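CTP:phosphocholine Cytidylyltransferase (Streptococcus pneumoniae, PDB 1JYK) catalyses the transfer of a cytidylyl group from CTP to phosphocholine, giving CDP-choline and pyrophosphate. Local coordinates at residues G79-K82 against E83-D86; S239-D242 against Y243-L246. All blocks are in the same frame, centred on the assembly; numbering follows the deposited sequence.

Contact 1 of 2, residues G79-K82 against E83-D86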
loop_
_atom_site.group_PDB
_atom_site.type_symbol
_atom_site.label_atom_id
_atom_site.label_comp_id
_atom_site.label_asym_id
_atom_site.label_seq_id
_atom_site.Cartn_x
_atom_site.Cartn_y
_atom_site.Cartn_z
ATOM N N GLY A 79 -12.675 5.932 3.388
ATOM C CA GLY A 79 -13.103 6.471 4.666
ATOM C C GLY A 79 -13.355 7.959 4.533
ATOM O O GLY A 79 -14.501 8.399 4.386
ATOM N N TYR A 80 -12.273 8.729 4.572
ATOM C CA TYR A 80 -12.328 10.178 4.444
ATOM C C TYR A 80 -12.875 10.555 3.059
ATOM O O TYR A 80 -12.322 10.135 2.040
ATOM C CB TYR A 80 -10.918 10.743 4.626
ATOM C CG TYR A 80 -10.818 12.237 4.475
ATOM C CD1 TYR A 80 -9.985 12.806 3.507
ATOM C CD2 TYR A 80 -11.540 13.091 5.306
ATOM C CE1 TYR A 80 -9.872 14.184 3.374
ATOM C CE2 TYR A 80 -11.437 14.471 5.182
ATOM C CZ TYR A 80 -10.602 15.012 4.213
ATOM O OH TYR A 80 -10.502 16.377 4.078
ATOM N N LEU A 81 -13.955 11.339 3.031
ATOM C CA LEU A 81 -14.597 11.773 1.777
ATOM C C LEU A 81 -14.882 10.608 0.818
ATOM O O LEU A 81 -14.771 10.744 -0.408
ATOM C CB LEU A 81 -13.729 12.831 1.073
ATOM C CG LEU A 81 -13.337 14.068 1.896
ATOM C CD1 LEU A 81 -12.392 14.956 1.099
ATOM C CD2 LEU A 81 -14.587 14.839 2.284
ATOM N N LYS A 82 -15.283 9.473 1.386
ATOM C CA LYS A 82 -15.552 8.269 0.611
ATOM C C LYS A 82 -16.535 8.401 -0.549
ATOM O O LYS A 82 -16.424 7.671 -1.541
ATOM C CB LYS A 82 -16.011 7.145 1.540
ATOM C CG LYS A 82 -17.380 7.357 2.137
ATOM C CD LYS A 82 -17.756 6.191 3.038
ATOM C CE LYS A 82 -19.183 6.317 3.520
ATOM N NZ LYS A 82 -19.343 7.549 4.330
ATOM N N GLU A 83 -17.485 9.328 -0.444
ATOM C CA GLU A 83 -18.474 9.495 -1.507
ATOM C C GLU A 83 -17.858 9.891 -2.853
ATOM O O GLU A 83 -18.476 9.718 -3.903
ATOM C CB GLU A 83 -19.545 10.515 -1.089
ATOM C CG GLU A 83 -19.023 11.921 -0.817
ATOM C CD GLU A 83 -18.403 12.082 0.571
ATOM O OE1 GLU A 83 -18.567 11.178 1.425
ATOM O OE2 GLU A 83 -17.748 13.123 0.802
ATOM N N GLN A 84 -16.634 10.405 -2.831
ATOM C CA GLN A 84 -15.984 10.793 -4.075
ATOM C C GLN A 84 -15.476 9.579 -4.846
ATOM O O GLN A 84 -15.156 9.681 -6.029
ATOM C CB GLN A 84 -14.840 11.772 -3.794
ATOM C CG GLN A 84 -15.342 13.138 -3.305
ATOM C CD GLN A 84 -14.256 14.193 -3.217
ATOM O OE1 GLN A 84 -13.327 14.223 -4.030
ATOM N NE2 GLN A 84 -14.373 15.075 -2.230
ATOM N N PHE A 85 -15.424 8.426 -4.177
ATOM C CA PHE A 85 -14.952 7.180 -4.795
ATOM C C PHE A 85 -16.048 6.372 -5.504
ATOM O O PHE A 85 -15.752 5.471 -6.285
ATOM C CB PHE A 85 -14.327 6.263 -3.738
ATOM C CG PHE A 85 -13.017 6.755 -3.188
ATOM C CD1 PHE A 85 -11.808 6.275 -3.690
ATOM C CD2 PHE A 85 -12.989 7.683 -2.152
ATOM C CE1 PHE A 85 -10.588 6.715 -3.164
ATOM C CE2 PHE A 85 -11.775 8.126 -1.620
ATOM C CZ PHE A 85 -10.575 7.640 -2.130
ATOM N N ASP A 86 -17.308 6.683 -5.227
ATOM C CA ASP A 86 -18.419 5.933 -5.803
ATOM C C ASP A 86 -18.372 5.664 -7.298
ATOM O O ASP A 86 -18.624 4.535 -7.736
ATOM C CB ASP A 86 -19.737 6.613 -5.448
ATOM C CG ASP A 86 -20.124 6.393 -3.997
ATOM O OD1 ASP A 86 -19.773 5.334 -3.432
ATOM O OD2 ASP A 86 -20.777 7.282 -3.418
HETATM O O HOH W 1 -17.939 5.201 -1.096
HETATM O O HOH W 2 -20.258 9.658 2.323
#
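The ring of F85 meets K82 with its edge: K82 C lies in the ring plane, and K82 O comes to 3.5 Å from F85 CD2, with the carbonyl oxygens of L81 and Y80 farther along the same rim. The other ring, that of Y80, carries L81 CG over the centre of one face, while its OH bonds to the carbonyl of T43. The carboxylate of E83 folds back over the backbone of L81, where E83 OE2 lies 3.6 Å from L81 CA. A bend at chi2 (-81°) turns the chain back in this way. L81 is thereby flanked: its branch CD2 meets E83 OE2, and on the Q84 side the two side chains lie side by side, pointing the same way, with L81 CD1 3.9 Å from Q84 NE2. That amide nitrogen is held by the carbonyl of N45, which fixes the end of Q84 beside the leucine. The backbone is drawn together by two bonds, Q84 N to L81 O (3.1 Å, 167° at the hydrogen) and F85 N to K82 O (2.9 Å). K82 O also accepts a hydrogen bond from a water that donates to D86 OD1 as well. The ammonium of K82 and the carboxylate of E83 do not touch, and K82 makes a cation-pi contact with F98. The arrangement is a type II beta turn, G79 to K82, closed by K82 N to G79 O (3.3 Å) and running directly into a short 3-10 segment with its i to i+3 bonds, in the loop between strand 74-78 and helix 87-92 of the nucleotidyl transferase fold.

Contact 2 of 2, residues S239-D242 against Y243-L246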
loop_
_atom_site.group_PDB
_atom_site.type_symbol
_atom_site.label_atom_id
_atom_site.label_comp_id
_atom_site.label_asym_id
_atom_site.label_seq_id
_atom_site.Cartn_x
_atom_site.Cartn_y
_atom_site.Cartn_z
ATOM N N SER A 239 4.102 15.293 0.400
ATOM C CA SER A 239 3.821 16.696 0.688
ATOM C C SER A 239 3.310 17.355 -0.579
ATOM O O SER A 239 3.448 16.789 -1.662
ATOM C CB SER A 239 5.099 17.403 1.130
ATOM O OG SER A 239 6.022 17.482 0.057
ATOM N N VAL A 240 2.726 18.544 -0.458
ATOM C CA VAL A 240 2.236 19.231 -1.648
ATOM C C VAL A 240 3.456 19.600 -2.502
ATOM O O VAL A 240 3.358 19.770 -3.711
ATOM C CB VAL A 240 1.410 20.495 -1.287
ATOM C CG1 VAL A 240 2.291 21.535 -0.630
ATOM C CG2 VAL A 240 0.760 21.062 -2.535
ATOM N N GLN A 241 4.618 19.694 -1.861
ATOM C CA GLN A 241 5.850 20.012 -2.572
ATOM C C GLN A 241 6.198 18.848 -3.497
ATOM O O GLN A 241 6.601 19.057 -4.644
ATOM C CB GLN A 241 6.988 20.247 -1.583
ATOM C CG GLN A 241 7.000 21.649 -0.987
ATOM C CD GLN A 241 5.920 21.864 0.068
ATOM O OE1 GLN A 241 5.539 20.936 0.793
ATOM N NE2 GLN A 241 5.423 23.096 0.159
ATOM N N ASP A 242 6.049 17.626 -2.990
ATOM C CA ASP A 242 6.324 16.432 -3.785
ATOM C C ASP A 242 5.369 16.452 -4.967
ATOM O O ASP A 242 5.740 16.129 -6.095
ATOM C CB ASP A 242 6.062 15.158 -2.976
ATOM C CG ASP A 242 7.159 14.858 -1.975
ATOM O OD1 ASP A 242 8.237 15.478 -2.057
ATOM O OD2 ASP A 242 6.936 13.997 -1.101
ATOM N N TYR A 243 4.126 16.828 -4.685
ATOM C CA TYR A 243 3.080 16.899 -5.695
ATOM C C TYR A 243 3.431 17.903 -6.790
ATOM O O TYR A 243 3.302 17.621 -7.979
ATOM C CB TYR A 243 1.760 17.295 -5.027
ATOM C CG TYR A 243 0.697 17.728 -5.997
ATOM C CD1 TYR A 243 -0.079 16.787 -6.670
ATOM C CD2 TYR A 243 0.478 19.078 -6.261
ATOM C CE1 TYR A 243 -1.048 17.179 -7.587
ATOM C CE2 TYR A 243 -0.487 19.481 -7.174
ATOM C CZ TYR A 243 -1.245 18.522 -7.831
ATOM O OH TYR A 243 -2.201 18.912 -8.734
ATOM N N ARG A 244 3.867 19.087 -6.382
ATOM C CA ARG A 244 4.226 20.122 -7.340
ATOM C C ARG A 244 5.391 19.687 -8.232
ATOM O O ARG A 244 5.386 19.928 -9.438
ATOM C CB ARG A 244 4.568 21.415 -6.592
ATOM C CG ARG A 244 3.333 22.141 -6.097
ATOM C CD ARG A 244 3.630 23.114 -4.973
ATOM N NE ARG A 244 2.394 23.646 -4.400
ATOM C CZ ARG A 244 2.333 24.334 -3.262
ATOM N NH1 ARG A 244 3.446 24.572 -2.571
ATOM N NH2 ARG A 244 1.164 24.774 -2.807
ATOM N N LYS A 245 6.386 19.041 -7.637
ATOM C CA LYS A 245 7.538 18.578 -8.396
ATOM C C LYS A 245 7.132 17.532 -9.429
ATOM O O LYS A 245 7.587 17.571 -10.568
ATOM C CB LYS A 245 8.592 18.010 -7.446
ATOM C CG LYS A 245 9.401 19.096 -6.760
ATOM C CD LYS A 245 10.162 18.585 -5.553
ATOM C CE LYS A 245 10.891 19.733 -4.866
ATOM N NZ LYS A 245 11.886 19.257 -3.865
ATOM N N LEU A 246 6.271 16.599 -9.029
ATOM C CA LEU A 246 5.807 15.549 -9.930
ATOM C C LEU A 246 5.041 16.141 -11.106
ATOM O O LEU A 246 5.189 15.698 -12.243
ATOM C CB LEU A 246 4.895 14.565 -9.190
ATOM C CG LEU A 246 4.215 13.505 -10.067
ATOM C CD1 LEU A 246 5.273 12.642 -10.750
ATOM C CD2 LEU A 246 3.293 12.643 -9.209
#
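R244 reaches back along the helix to V240, one turn earlier, and its chain can be followed outward. R244 CB lies 3.5 Å from V240 O, and CG and CD stay beside that same oxygen, which also accepts from R244 N at 2.8 Å. From CG the chain runs extended to R244 NE, which comes to 3.6 Å from V240 CG2. At the guanidinium this methyl sits over one face, 3.4 Å above the plane and offset toward the rim, while V240 CG1 approaches CZ and NH1. The valine presents both methyls because CG2 is anti to its backbone N and CG1 falls between N and the carbonyl carbon (chi1 66°). R244 NH1 ends 3.7 Å from Q241 NE2, a van der Waals contact of two nitrogens; the two side chains point the same way, with their amide and guanidinium planes nearly perpendicular at 87°. Y243 passes V240 on another side: V240 O lies in its ring plane at the edge, and Y243 CD2 makes a looser apolar contact with V240 CG2. Four successive i to i+4 bonds, from Y243 N to S239 O through L246 N to D242 O, build the first turns. S239 is the N-cap, S239 OG accepting from D242 N (3.1 Å), and D242 OD2 in turn receives the N-H of D238. This start of helix 240-250 lies with Y243 and L246 on V53 of strand 52-53, and with K245 and L246 on Y235 of strand 234-236. The Y243 hydroxyl bonds to the carbonyl of Q52, and V240 and Y243 both touch L42 in a loop.

Overall arrangement
Going from the N terminus, the chain reaches contact 1 first, just after parallel strand 74-78, where residues 79-86 turn and wind toward helix 87-92. Contact 2 comes much later, at the start of the C-terminal helix 240-250, a few residues after strand 234-236. Each is local, made within one continuous run of residues, so neither closes a long loop; they follow in series and neither nest nor cross. The centres of contact 1 and contact 2 are 23 Å apart, and the nearest atoms of contacts 1 and 2 about 13 Å. Contact 1 joins the end of strand 74-78 to the 43-50 loop and to strand 95-98; contact 2 sets the C-terminal helix on strands 52-53 and 234-236. Both thus border the chain region 42-53.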